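PDB 6T7J: carbon monoxide dehydrogenase from Thermococcus sp. AM4, which catalyses the oxidation of carbon monoxide to carbon dioxide, probably passing the electrons through its iron-sulfur clusters to ferredoxin, and is seen here without nickel in its active-site cluster. Local coordinates for residues A[58-63]-A[204-209]; A[84-89]-A[586-591]; A[97-102]-A[557-562]; A[198-203]-A[220-225]. One frame throughout, in Å; residues are numbered along the deposited sequence.

Interactions 1 and 2 border the Fe4S4 cluster, which probably relays electrons, their centres about 16 Å apart. Interaction 3 reaches the broken active-site cluster, and interaction 4 lies nearest interaction 3, about 11 Å between centres. Helix 81-115 supplies a segment to both interactions 2 and 3, whose centres are about 19 Å apart. Interaction 4 joins helices 193-203 and 212-242, and the loop between them carries segment 204-209. Along the chain, interactions 3 and 4 are nested within the span closed by interaction 2, while interaction 1 crosses the other three. The late segments 557-562 and 586-591 thereby pack against early helices, the first beside the broken cluster, the second on the side of helix 81-115 away from the Fe4S4 cluster.

Interaction 1: A[58-63]-A[204-209]; sequences CAMGPC and THIGVD. With SF4 (iron/sulfur cluster), chain D.
Two loops face each other with the CA atoms of Cys-58 and Ile-206 6.5 Å apart, the first folded as a type I turn from Cys-58 to Gly-61 and the second as a type II turn from His-205 to Val-208. CD1 of Ile-206 comes to 3.3 Å from SG of Cys-58. That sulfur is a ligand of the cluster, holding iron FE4 at 2.5 Å. The Ile-206 branch through CG1 is anti to its own backbone N (chi1 176°) and continues extended, which carries CD1 to the rim of the cluster, 3.8 Å from sulfide S3. Met-60 bends at its last torsion and crosses Ile-206 at about a right angle, its methyl CE meeting CD1 at 3.7 Å. The same CE covers sulfide S2, also at 3.7 Å. Cys-58 and Cys-63 belong to the run of closely spaced cysteines that, with Cys-55 and Cys-77, surrounds this Fe4S4 cluster, probably the counterpart of cluster B in nickel CO dehydrogenases. Within the turn, the backbone N of Met-60 makes a weak hydrogen bond of 3.4 Å to SG of Cys-58. On the other loop, ND1 of His-205 lies 3.0 Å from O of Ile-206, a hydrogen bond close to the imidazole plane that ties the ring to its own turn. Gln-45 of the second subunit bonds to O of Met-60, and Lys-365 of that subunit packs on Val-208.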
loop_
_atom_site.group_PDB
_atom_site.type_symbol
_atom_site.label_atom_id
_atom_site.label_comp_id
_atom_site.label_asym_id
_atom_site.label_seq_id
_atom_site.Cartn_x
_atom_site.Cartn_y
_atom_site.Cartn_z
ATOM N N CYS A 58 10.797 -1.312 8.311
ATOM C CA CYS A 58 10.948 -2.483 9.127
ATOM C C CYS A 58 11.296 -2.097 10.537
ATOM O O CYS A 58 11.604 -0.973 10.797
ATOM C CB CYS A 58 11.933 -3.470 8.520
ATOM S SG CYS A 58 13.651 -3.281 8.911
ATOM N N ALA A 59 11.216 -3.046 11.448
ATOM C CA ALA A 59 11.498 -2.797 12.840
ATOM C C ALA A 59 12.954 -2.623 13.186
ATOM O O ALA A 59 13.259 -2.317 14.302
ATOM C CB ALA A 59 10.851 -3.837 13.713
ATOM N N MET A 60 13.855 -2.885 12.262
ATOM C CA MET A 60 15.253 -2.571 12.512
ATOM C C MET A 60 15.548 -1.086 12.362
ATOM O O MET A 60 16.632 -0.641 12.751
ATOM C CB MET A 60 16.148 -3.370 11.568
ATOM C CG MET A 60 15.830 -4.851 11.506
ATOM S SD MET A 60 17.159 -5.792 10.737
ATOM C CE MET A 60 17.071 -5.206 9.046
ATOM N N GLY A 61 14.618 -0.322 11.796
ATOM C CA GLY A 61 14.747 1.110 11.708
ATOM C C GLY A 61 14.192 1.797 12.940
ATOM O O GLY A 61 13.987 1.168 13.983
ATOM N N PRO A 62 13.920 3.110 12.845
ATOM C CA PRO A 62 14.065 3.953 11.650
ATOM C C PRO A 62 15.525 4.174 11.267
ATOM O O PRO A 62 16.387 4.208 12.143
ATOM C CB PRO A 62 13.410 5.279 12.066
ATOM C CG PRO A 62 12.691 4.997 13.358
ATOM C CD PRO A 62 13.436 3.883 14.000
ATOM N N CYS A 63 15.802 4.296 9.973
ATOM C CA CYS A 63 17.157 4.520 9.491
ATOM C C CYS A 63 17.226 5.828 8.719
ATOM O O CYS A 63 16.357 6.121 7.890
ATOM C CB CYS A 63 17.641 3.382 8.582
ATOM S SG CYS A 63 18.166 1.843 9.347
ATOM N N THR A 204 8.419 -2.419 -2.006
ATOM C CA THR A 204 9.021 -1.572 -0.985
ATOM C C THR A 204 9.228 -2.291 0.341
ATOM O O THR A 204 9.927 -1.758 1.212
ATOM C CB THR A 204 8.155 -0.333 -0.759
ATOM O OG1 THR A 204 6.876 -0.736 -0.252
ATOM C CG2 THR A 204 7.966 0.421 -2.064
ATOM N N HIS A 205 8.630 -3.469 0.520
ATOM C CA HIS A 205 8.895 -4.286 1.697
ATOM C C HIS A 205 10.392 -4.539 1.826
ATOM O O HIS A 205 11.124 -4.558 0.830
ATOM C CB HIS A 205 8.130 -5.608 1.588
ATOM C CG HIS A 205 8.142 -6.432 2.837
ATOM N ND1 HIS A 205 9.233 -7.180 3.225
ATOM C CD2 HIS A 205 7.186 -6.649 3.771
ATOM C CE1 HIS A 205 8.953 -7.809 4.352
ATOM N NE2 HIS A 205 7.716 -7.505 4.704
ATOM N N ILE A 206 10.858 -4.706 3.067
ATOM C CA ILE A 206 12.289 -4.869 3.286
ATOM C C ILE A 206 12.788 -6.088 2.525
ATOM O O ILE A 206 12.166 -7.158 2.543
ATOM C CB ILE A 206 12.617 -4.975 4.784
ATOM C CG1 ILE A 206 14.114 -5.240 4.943
ATOM C CG2 ILE A 206 11.806 -6.083 5.454
ATOM C CD1 ILE A 206 14.651 -4.987 6.303
ATOM N N GLY A 207 13.899 -5.915 1.815
ATOM C CA GLY A 207 14.531 -7.028 1.134
ATOM C C GLY A 207 13.820 -7.530 -0.102
ATOM O O GLY A 207 13.929 -8.716 -0.426
ATOM N N VAL A 208 13.096 -6.666 -0.813
ATOM C CA VAL A 208 12.481 -7.093 -2.065
ATOM C C VAL A 208 13.137 -6.352 -3.228
ATOM O O VAL A 208 14.138 -6.825 -3.779
ATOM C CB VAL A 208 10.953 -6.910 -2.031
ATOM C CG1 VAL A 208 10.305 -7.727 -3.132
ATOM C CG2 VAL A 208 10.410 -7.357 -0.684
ATOM N N ASP A 209 12.609 -5.190 -3.614
ATOM C CA ASP A 209 13.155 -4.433 -4.742
ATOM C C ASP A 209 13.994 -3.272 -4.215
ATOM O O ASP A 209 13.460 -2.325 -3.628
ATOM C CB ASP A 209 12.047 -3.932 -5.667
ATOM C CG ASP A 209 12.575 -3.502 -7.036
ATOM O OD1 ASP A 209 13.810 -3.357 -7.192
ATOM O OD2 ASP A 209 11.753 -3.313 -7.962
HETATM FE FE1 SF4 D . 16.304 -1.230 5.662
HETATM FE FE2 SF4 D . 14.413 0.732 5.860
HETATM FE FE3 SF4 D . 16.368 0.522 7.840
HETATM FE FE4 SF4 D . 14.357 -1.333 7.435
HETATM S S1 SF4 D . 14.110 0.846 8.136
HETATM S S2 SF4 D . 16.596 -1.760 7.875
HETATM S S3 SF4 D . 14.069 -1.438 5.172
HETATM S S4 SF4 D . 16.684 1.043 5.626
#

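Interaction 2: A[84-89]-A[586-591]; sequences IVARNL and QKVAKI. With SF4 (iron/sulfur cluster), chain D.
Val-85 and Ala-86, near the start of the long helix 81-115 that runs past the Fe4S4 cluster, receive Val-588 from helix 586-595. Val-588 spreads its two methyls over this pair. Its CG1 meets CG1 of Val-85 at 3.7 Å, while CG2 stands over CB of Ala-86 at 4.1 Å. In both valines CG1 is anti to the backbone N (chi1 166° in Val-85, 171° in Val-588), and the two side chains approach at a slant, branch against branch. The contact is small and wholly apolar, without a hydrogen bond between the segments. Elsewhere round helix 81-115, Ile-84 and Arg-87 reach the cluster: NH2 of Arg-87 lies 3.3 Å from sulfide S3, which probably places a positive charge beside it, and CD1 of Ile-84 is 4.0 Å from S4. Helix 81-115 thus carries cluster-lining side chains as well as the seat for Val-588. Around the valines, Val-85 also touches Val-53 and Val-582 in neighbouring loops. Helix 212-242 closes in alongside, its Leu-215 packing on Ala-86 and Arg-87 and its Val-213 and Leu-216 on Ile-591, while strand 54-55 meets Ile-84 and Arg-87 through Cys-55.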
loop_
_atom_site.group_PDB
_atom_site.type_symbol
_atom_site.label_atom_id
_atom_site.label_comp_id
_atom_site.label_asym_id
_atom_site.label_seq_id
_atom_site.Cartn_x
_atom_site.Cartn_y
_atom_site.Cartn_z
ATOM N N ILE A 84 16.019 3.949 -0.704
ATOM C CA ILE A 84 15.048 4.431 0.273
ATOM C C ILE A 84 14.165 5.516 -0.332
ATOM O O ILE A 84 12.937 5.507 -0.160
ATOM C CB ILE A 84 15.780 4.915 1.538
ATOM C CG1 ILE A 84 16.406 3.722 2.267
ATOM C CG2 ILE A 84 14.833 5.679 2.451
ATOM C CD1 ILE A 84 17.516 4.091 3.221
ATOM N N VAL A 85 14.771 6.458 -1.062
ATOM C CA VAL A 85 13.994 7.517 -1.703
ATOM C C VAL A 85 13.014 6.922 -2.711
ATOM O O VAL A 85 11.826 7.279 -2.735
ATOM C CB VAL A 85 14.931 8.542 -2.366
ATOM C CG1 VAL A 85 14.151 9.439 -3.311
ATOM C CG2 VAL A 85 15.650 9.364 -1.312
ATOM N N ALA A 86 13.497 6.001 -3.556
ATOM C CA ALA A 86 12.632 5.408 -4.570
ATOM C C ALA A 86 11.483 4.633 -3.936
ATOM O O ALA A 86 10.343 4.712 -4.406
ATOM C CB ALA A 86 13.450 4.505 -5.494
ATOM N N ARG A 87 11.755 3.898 -2.853
ATOM C CA ARG A 87 10.706 3.124 -2.196
ATOM C C ARG A 87 9.650 4.030 -1.575
ATOM O O ARG A 87 8.444 3.769 -1.702
ATOM C CB ARG A 87 11.313 2.208 -1.131
ATOM C CG ARG A 87 12.064 1.006 -1.687
ATOM C CD ARG A 87 12.334 -0.037 -0.609
ATOM N NE ARG A 87 13.117 0.493 0.506
ATOM C CZ ARG A 87 13.738 -0.264 1.407
ATOM N NH1 ARG A 87 13.668 -1.586 1.325
ATOM N NH2 ARG A 87 14.427 0.296 2.393
ATOM N N ASN A 88 10.079 5.093 -0.886
ATOM C CA ASN A 88 9.111 6.003 -0.282
ATOM C C ASN A 88 8.245 6.668 -1.347
ATOM O O ASN A 88 7.018 6.786 -1.187
ATOM C CB ASN A 88 9.840 7.044 0.572
ATOM C CG ASN A 88 10.599 6.422 1.736
ATOM O OD1 ASN A 88 10.300 5.307 2.166
ATOM N ND2 ASN A 88 11.585 7.145 2.254
ATOM N N LEU A 89 8.857 7.083 -2.462
ATOM C CA LEU A 89 8.070 7.655 -3.551
ATOM C C LEU A 89 7.109 6.626 -4.142
ATOM O O LEU A 89 5.974 6.960 -4.512
ATOM C CB LEU A 89 8.994 8.211 -4.636
ATOM C CG LEU A 89 8.337 9.226 -5.572
ATOM C CD1 LEU A 89 8.200 10.578 -4.882
ATOM C CD2 LEU A 89 9.117 9.356 -6.870
ATOM N N GLN A 586 20.831 11.664 -5.684
ATOM C CA GLN A 586 21.117 12.221 -7.000
ATOM C C GLN A 586 20.600 11.310 -8.107
ATOM O O GLN A 586 20.081 11.788 -9.124
ATOM C CB GLN A 586 22.620 12.455 -7.157
ATOM C CG GLN A 586 23.084 13.849 -6.761
ATOM C CD GLN A 586 24.331 14.281 -7.510
ATOM O OE1 GLN A 586 25.302 14.744 -6.910
ATOM N NE2 GLN A 586 24.311 14.132 -8.830
ATOM N N LYS A 587 20.729 9.994 -7.920
ATOM C CA LYS A 587 20.305 9.046 -8.945
ATOM C C LYS A 587 18.802 9.133 -9.190
ATOM O O LYS A 587 18.354 9.213 -10.339
ATOM C CB LYS A 587 20.708 7.625 -8.540
ATOM C CG LYS A 587 20.499 6.578 -9.625
ATOM C CD LYS A 587 21.546 5.475 -9.539
ATOM C CE LYS A 587 21.419 4.490 -10.695
ATOM N NZ LYS A 587 21.650 5.131 -12.024
ATOM N N VAL A 588 18.010 9.131 -8.117
ATOM C CA VAL A 588 16.560 9.199 -8.270
ATOM C C VAL A 588 16.144 10.546 -8.848
ATOM O O VAL A 588 15.241 10.623 -9.691
ATOM C CB VAL A 588 15.869 8.916 -6.923
ATOM C CG1 VAL A 588 14.376 9.202 -7.011
ATOM C CG2 VAL A 588 16.111 7.475 -6.504
ATOM N N ALA A 589 16.794 11.627 -8.408
ATOM C CA ALA A 589 16.471 12.946 -8.943
ATOM C C ALA A 589 16.712 13.006 -10.444
ATOM O O ALA A 589 15.881 13.536 -11.193
ATOM C CB ALA A 589 17.287 14.021 -8.227
ATOM N N LYS A 590 17.837 12.461 -10.912
ATOM C CA LYS A 590 18.086 12.524 -12.344
ATOM C C LYS A 590 17.202 11.549 -13.117
ATOM O O LYS A 590 16.822 11.844 -14.255
ATOM C CB LYS A 590 19.562 12.285 -12.651
ATOM C CG LYS A 590 19.903 12.454 -14.126
ATOM C CD LYS A 590 20.842 11.364 -14.594
ATOM C CE LYS A 590 20.455 10.029 -13.990
ATOM N NZ LYS A 590 21.256 8.912 -14.572
ATOM N N ILE A 591 16.841 10.403 -12.532
ATOM C CA ILE A 591 15.843 9.555 -13.186
ATOM C C ILE A 591 14.549 10.334 -13.384
ATOM O O ILE A 591 13.961 10.336 -14.472
ATOM C CB ILE A 591 15.591 8.265 -12.385
ATOM C CG1 ILE A 591 16.843 7.396 -12.320
ATOM C CG2 ILE A 591 14.458 7.470 -13.024
ATOM C CD1 ILE A 591 16.702 6.218 -11.370
HETATM FE FE1 SF4 D . 16.304 -1.230 5.662
HETATM FE FE2 SF4 D . 14.413 0.732 5.860
HETATM FE FE3 SF4 D . 16.368 0.522 7.840
HETATM FE FE4 SF4 D . 14.357 -1.333 7.435
HETATM S S1 SF4 D . 14.110 0.846 8.136
HETATM S S2 SF4 D . 16.596 -1.760 7.875
HETATM S S3 SF4 D . 14.069 -1.438 5.172
HETATM S S4 SF4 D . 16.684 1.043 5.626
#

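Interaction 3: A[97-102]-A[557-562]; sequences AAAHSD and SEKAVS
The aliphatic chain of Lys-559 lies across one face of the His-100 imidazole. Its CG sits 3.7 Å from the ring centroid and 19° off the ring normal, a CH-pi contact displaced toward the rim, and CD follows over the same ring at 3.4 Å from NE2. CD also touches CB of Ala-99 at 3.7 Å, in a direction roughly perpendicular to that of the ring, so the methylenes sit in the corner between ring and methyl. In His-100, CG is anti to the carbonyl carbon, which turns the ring toward Lys-559. Lys-559 is extended at its second torsion and bends at the third (chi3 -62°), turning the chain off the ring beyond CD and leaving NZ 5.1 Å from NE2 of His-100. There NZ bonds to Gln-342, and the side chain borders the broken Fe4S4 cluster. The imidazole is held from its far nitrogen, ND1 bonding to OD2 of Asp-226. That same carboxylate oxygen takes OG of Ser-562, whose CB packs against the backbone N of Ala-97 at 3.8 Å. Ser-557, also touching the broken cluster, N-caps the second helix, its OG accepting from N of Ala-560 at 2.9 Å. Helical segments 97-102 and 558-562 cross almost perpendicularly, at -94° with axes 8.8 Å apart. Helix 212-242 covers Ala-97 with Thr-222 and Asp-226, helix 193-203 adds Val-197, and His-202 of the second subunit packs on Ala-99.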
loop_
_atom_site.group_PDB
_atom_site.type_symbol
_atom_site.label_atom_id
_atom_site.label_comp_id
_atom_site.label_asym_id
_atom_site.label_seq_id
_atom_site.Cartn_x
_atom_site.Cartn_y
_atom_site.Cartn_z
ATOM N N ALA A 97 -2.804 6.214 -6.163
ATOM C CA ALA A 97 -3.535 5.302 -7.033
ATOM C C ALA A 97 -4.635 4.582 -6.269
ATOM O O ALA A 97 -5.731 4.377 -6.800
ATOM C CB ALA A 97 -2.571 4.298 -7.665
ATOM N N ALA A 98 -4.372 4.214 -5.010
ATOM C CA ALA A 98 -5.371 3.515 -4.208
ATOM C C ALA A 98 -6.563 4.408 -3.891
ATOM O O ALA A 98 -7.712 3.953 -3.929
ATOM C CB ALA A 98 -4.734 3.001 -2.917
ATOM N N ALA A 99 -6.312 5.673 -3.553
ATOM C CA ALA A 99 -7.415 6.595 -3.300
ATOM C C ALA A 99 -8.299 6.733 -4.535
ATOM O O ALA A 99 -9.533 6.598 -4.459
ATOM C CB ALA A 99 -6.870 7.955 -2.866
ATOM N N HIS A 100 -7.679 6.989 -5.693
ATOM C CA HIS A 100 -8.471 7.129 -6.913
ATOM C C HIS A 100 -9.186 5.830 -7.269
ATOM O O HIS A 100 -10.319 5.857 -7.770
ATOM C CB HIS A 100 -7.583 7.596 -8.066
ATOM C CG HIS A 100 -7.216 9.045 -7.988
ATOM N ND1 HIS A 100 -6.021 9.539 -8.465
ATOM C CD2 HIS A 100 -7.884 10.107 -7.477
ATOM C CE1 HIS A 100 -5.971 10.842 -8.256
ATOM N NE2 HIS A 100 -7.089 11.212 -7.658
ATOM N N SER A 101 -8.565 4.687 -6.975
ATOM C CA SER A 101 -9.168 3.404 -7.306
ATOM C C SER A 101 -10.370 3.102 -6.422
ATOM O O SER A 101 -11.366 2.557 -6.900
ATOM C CB SER A 101 -8.133 2.294 -7.179
ATOM O OG SER A 101 -8.787 1.050 -7.010
ATOM N N ASP A 102 -10.294 3.434 -5.132
ATOM C CA ASP A 102 -11.444 3.220 -4.255
ATOM C C ASP A 102 -12.593 4.153 -4.624
ATOM O O ASP A 102 -13.767 3.757 -4.574
ATOM C CB ASP A 102 -11.034 3.409 -2.796
ATOM C CG ASP A 102 -10.988 2.096 -2.028
ATOM O OD1 ASP A 102 -11.144 1.028 -2.657
ATOM O OD2 ASP A 102 -10.799 2.133 -0.793
ATOM N N SER A 557 -0.755 16.042 -1.846
ATOM C CA SER A 557 -1.292 14.710 -1.612
ATOM C C SER A 557 -0.527 13.650 -2.400
ATOM O O SER A 557 0.139 13.934 -3.397
ATOM C CB SER A 557 -2.774 14.660 -1.986
ATOM O OG SER A 557 -2.939 14.580 -3.393
ATOM N N GLU A 558 -0.637 12.405 -1.930
ATOM C CA GLU A 558 -0.091 11.279 -2.681
ATOM C C GLU A 558 -0.853 11.065 -3.984
ATOM O O GLU A 558 -0.281 10.580 -4.973
ATOM C CB GLU A 558 -0.114 10.019 -1.811
ATOM C CG GLU A 558 0.822 10.086 -0.605
ATOM C CD GLU A 558 0.461 9.093 0.491
ATOM O OE1 GLU A 558 1.361 8.354 0.947
ATOM O OE2 GLU A 558 -0.718 9.048 0.900
ATOM N N LYS A 559 -2.139 11.431 -4.005
ATOM C CA LYS A 559 -2.890 11.450 -5.256
ATOM C C LYS A 559 -2.219 12.350 -6.284
ATOM O O LYS A 559 -2.155 12.008 -7.470
ATOM C CB LYS A 559 -4.324 11.910 -5.000
ATOM C CG LYS A 559 -5.292 10.791 -4.671
ATOM C CD LYS A 559 -6.667 11.347 -4.336
ATOM C CE LYS A 559 -6.612 12.238 -3.110
ATOM N NZ LYS A 559 -7.860 13.028 -2.936
ATOM N N ALA A 560 -1.715 13.509 -5.847
ATOM C CA ALA A 560 -1.014 14.403 -6.763
ATOM C C ALA A 560 0.253 13.755 -7.299
ATOM O O ALA A 560 0.622 13.963 -8.461
ATOM C CB ALA A 560 -0.687 15.723 -6.066
ATOM N N VAL A 561 0.934 12.959 -6.471
ATOM C CA VAL A 561 2.125 12.256 -6.937
ATOM C C VAL A 561 1.755 11.249 -8.016
ATOM O O VAL A 561 2.422 11.155 -9.055
ATOM C CB VAL A 561 2.852 11.584 -5.760
ATOM C CG1 VAL A 561 4.107 10.876 -6.252
ATOM C CG2 VAL A 561 3.192 12.612 -4.693
ATOM N N SER A 562 0.681 10.484 -7.794
ATOM C CA SER A 562 0.234 9.544 -8.818
ATOM C C SER A 562 -0.157 10.269 -10.103
ATOM O O SER A 562 0.165 9.812 -11.208
ATOM C CB SER A 562 -0.939 8.712 -8.300
ATOM O OG SER A 562 -1.402 7.824 -9.302
#

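Interaction 4: A[198-203]-A[220-225]; sequences CECMHR and IRTSLA
Arg-221 brings one corner of its guanidinium, NH2, over to OE1 of Glu-199, a long salt bridge of 3.5 Å. The two side chains cross at about a right angle and their flat ends are turned 63° apart, so the approach is oblique rather than a flat pairing. Arg-203, one helical turn after Glu-199, grips the same oxygen side-on with two nitrogens. Its NH1 is 2.9 Å from OE1, nearly in line with the carboxylate C-O bond, and NE is 3.0 Å from OE1 on the anti lone pair; OE1 lies at the guanidinium edge, close to its plane. Glu-199 starts anti to its backbone N (chi1 174°) and stays extended, which carries OE1 to where both arginines can reach it. Sharing this one oxygen, NH1 of Arg-203 and NH2 of Arg-221 come to 3.9 Å, a like-charge approach that the carboxylate probably offsets. Second partners probably steady the network further: Arg-191 takes the other oxygen of Glu-199, and Asp-209 pairs with NH2 of Arg-203. Farther along the interface, SG of Cys-200 meets OG1 of Thr-222 at 3.0 Å, a close polar contact, while OG1 also bonds to O of His-218 within its own helix. Leu-90 and Ala-94 of helix 81-115 pack on Cys-200, and Ala-97 lies against Thr-222. The axes of the two segments stay 10.7 Å apart and run at 158°, the antiparallel arrangement of a helical hairpin in which helices 193-203 and 212-242 are joined by a short loop and clasped by the salt bridges of Glu-199, Arg-203 and partly exposed Arg-221.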
loop_
_atom_site.group_PDB
_atom_site.type_symbol
_atom_site.label_atom_id
_atom_site.label_comp_id
_atom_site.label_asym_id
_atom_site.label_seq_id
_atom_site.Cartn_x
_atom_site.Cartn_y
_atom_site.Cartn_z
ATOM N N CYS A 198 -0.833 -3.309 -4.721
ATOM C CA CYS A 198 -0.303 -4.324 -3.819
ATOM C C CYS A 198 1.134 -4.689 -4.176
ATOM O O CYS A 198 1.954 -4.950 -3.288
ATOM C CB CYS A 198 -1.214 -5.552 -3.843
ATOM S SG CYS A 198 -0.478 -7.076 -3.246
ATOM N N GLU A 199 1.470 -4.685 -5.472
ATOM C CA GLU A 199 2.841 -4.977 -5.870
ATOM C C GLU A 199 3.787 -3.860 -5.462
ATOM O O GLU A 199 4.950 -4.128 -5.147
ATOM C CB GLU A 199 2.942 -5.218 -7.378
ATOM C CG GLU A 199 4.387 -5.387 -7.862
ATOM C CD GLU A 199 4.498 -6.019 -9.235
ATOM O OE1 GLU A 199 5.602 -5.974 -9.819
ATOM O OE2 GLU A 199 3.488 -6.564 -9.729
ATOM N N CYS A 200 3.331 -2.606 -5.465
ATOM C CA CYS A 200 4.188 -1.560 -4.914
ATOM C C CYS A 200 4.415 -1.796 -3.423
ATOM O O CYS A 200 5.548 -1.720 -2.937
ATOM C CB CYS A 200 3.596 -0.167 -5.153
ATOM S SG CYS A 200 3.465 0.393 -6.862
ATOM N N MET A 201 3.344 -2.118 -2.690
ATOM C CA MET A 201 3.514 -2.393 -1.262
ATOM C C MET A 201 4.437 -3.584 -1.017
ATOM O O MET A 201 5.106 -3.650 0.021
ATOM C CB MET A 201 2.156 -2.619 -0.596
ATOM C CG MET A 201 1.297 -1.364 -0.518
ATOM S SD MET A 201 2.248 0.103 -0.062
ATOM C CE MET A 201 2.672 -0.282 1.639
ATOM N N HIS A 202 4.493 -4.528 -1.961
ATOM C CA HIS A 202 5.402 -5.666 -1.831
ATOM C C HIS A 202 6.838 -5.290 -2.190
ATOM O O HIS A 202 7.777 -5.703 -1.500
ATOM C CB HIS A 202 4.918 -6.827 -2.707
ATOM C CG HIS A 202 5.857 -7.995 -2.745
ATOM N ND1 HIS A 202 5.998 -8.799 -3.855
ATOM C CD2 HIS A 202 6.699 -8.495 -1.810
ATOM C CE1 HIS A 202 6.887 -9.744 -3.604
ATOM N NE2 HIS A 202 7.330 -9.581 -2.370
ATOM N N ARG A 203 7.029 -4.509 -3.257
ATOM C CA ARG A 203 8.374 -4.163 -3.710
ATOM C C ARG A 203 9.119 -3.339 -2.668
ATOM O O ARG A 203 10.325 -3.525 -2.461
ATOM C CB ARG A 203 8.303 -3.399 -5.032
ATOM C CG ARG A 203 8.076 -4.262 -6.258
ATOM C CD ARG A 203 8.076 -3.417 -7.526
ATOM N NE ARG A 203 7.795 -4.216 -8.716
ATOM C CZ ARG A 203 8.722 -4.647 -9.566
ATOM N NH1 ARG A 203 8.369 -5.371 -10.618
ATOM N NH2 ARG A 203 10.000 -4.357 -9.363
ATOM N N ILE A 220 5.597 3.883 -12.420
ATOM C CA ILE A 220 5.006 4.339 -13.676
ATOM C C ILE A 220 3.826 3.450 -14.057
ATOM O O ILE A 220 2.755 3.937 -14.442
ATOM C CB ILE A 220 6.075 4.373 -14.784
ATOM C CG1 ILE A 220 6.905 5.657 -14.681
ATOM C CG2 ILE A 220 5.433 4.253 -16.160
ATOM C CD1 ILE A 220 8.259 5.565 -15.339
ATOM N N ARG A 221 4.009 2.130 -13.948
ATOM C CA ARG A 221 2.928 1.197 -14.268
ATOM C C ARG A 221 1.706 1.428 -13.380
ATOM O O ARG A 221 0.565 1.415 -13.858
ATOM C CB ARG A 221 3.424 -0.245 -14.132
ATOM C CG ARG A 221 2.331 -1.300 -14.269
ATOM C CD ARG A 221 2.896 -2.643 -14.720
ATOM N NE ARG A 221 3.847 -3.199 -13.761
ATOM C CZ ARG A 221 4.557 -4.305 -13.964
ATOM N NH1 ARG A 221 4.425 -4.983 -15.098
ATOM N NH2 ARG A 221 5.400 -4.734 -13.033
ATOM N N THR A 222 1.930 1.656 -12.085
ATOM C CA THR A 222 0.821 1.877 -11.158
ATOM C C THR A 222 0.118 3.201 -11.440
ATOM O O THR A 222 -1.119 3.280 -11.407
ATOM C CB THR A 222 1.335 1.835 -9.718
ATOM O OG1 THR A 222 2.005 0.589 -9.484
ATOM C CG2 THR A 222 0.185 1.981 -8.732
ATOM N N SER A 223 0.890 4.253 -11.716
ATOM C CA SER A 223 0.292 5.529 -12.090
ATOM C C SER A 223 -0.543 5.390 -13.354
ATOM O O SER A 223 -1.599 6.020 -13.482
ATOM C CB SER A 223 1.382 6.580 -12.281
ATOM O OG SER A 223 2.017 6.417 -13.538
ATOM N N LEU A 224 -0.088 4.567 -14.301
ATOM C CA LEU A 224 -0.873 4.341 -15.511
ATOM C C LEU A 224 -2.158 3.587 -15.196
ATOM O O LEU A 224 -3.214 3.882 -15.770
ATOM C CB LEU A 224 -0.041 3.589 -16.547
ATOM C CG LEU A 224 1.072 4.406 -17.204
ATOM C CD1 LEU A 224 1.836 3.567 -18.223
ATOM C CD2 LEU A 224 0.505 5.662 -17.845
ATOM N N ALA A 225 -2.088 2.607 -14.288
ATOM C CA ALA A 225 -3.307 1.954 -13.816
ATOM C C ALA A 225 -4.277 2.961 -13.209
ATOM O O ALA A 225 -5.497 2.796 -13.320
ATOM C CB ALA A 225 -2.971 0.864 -12.798
#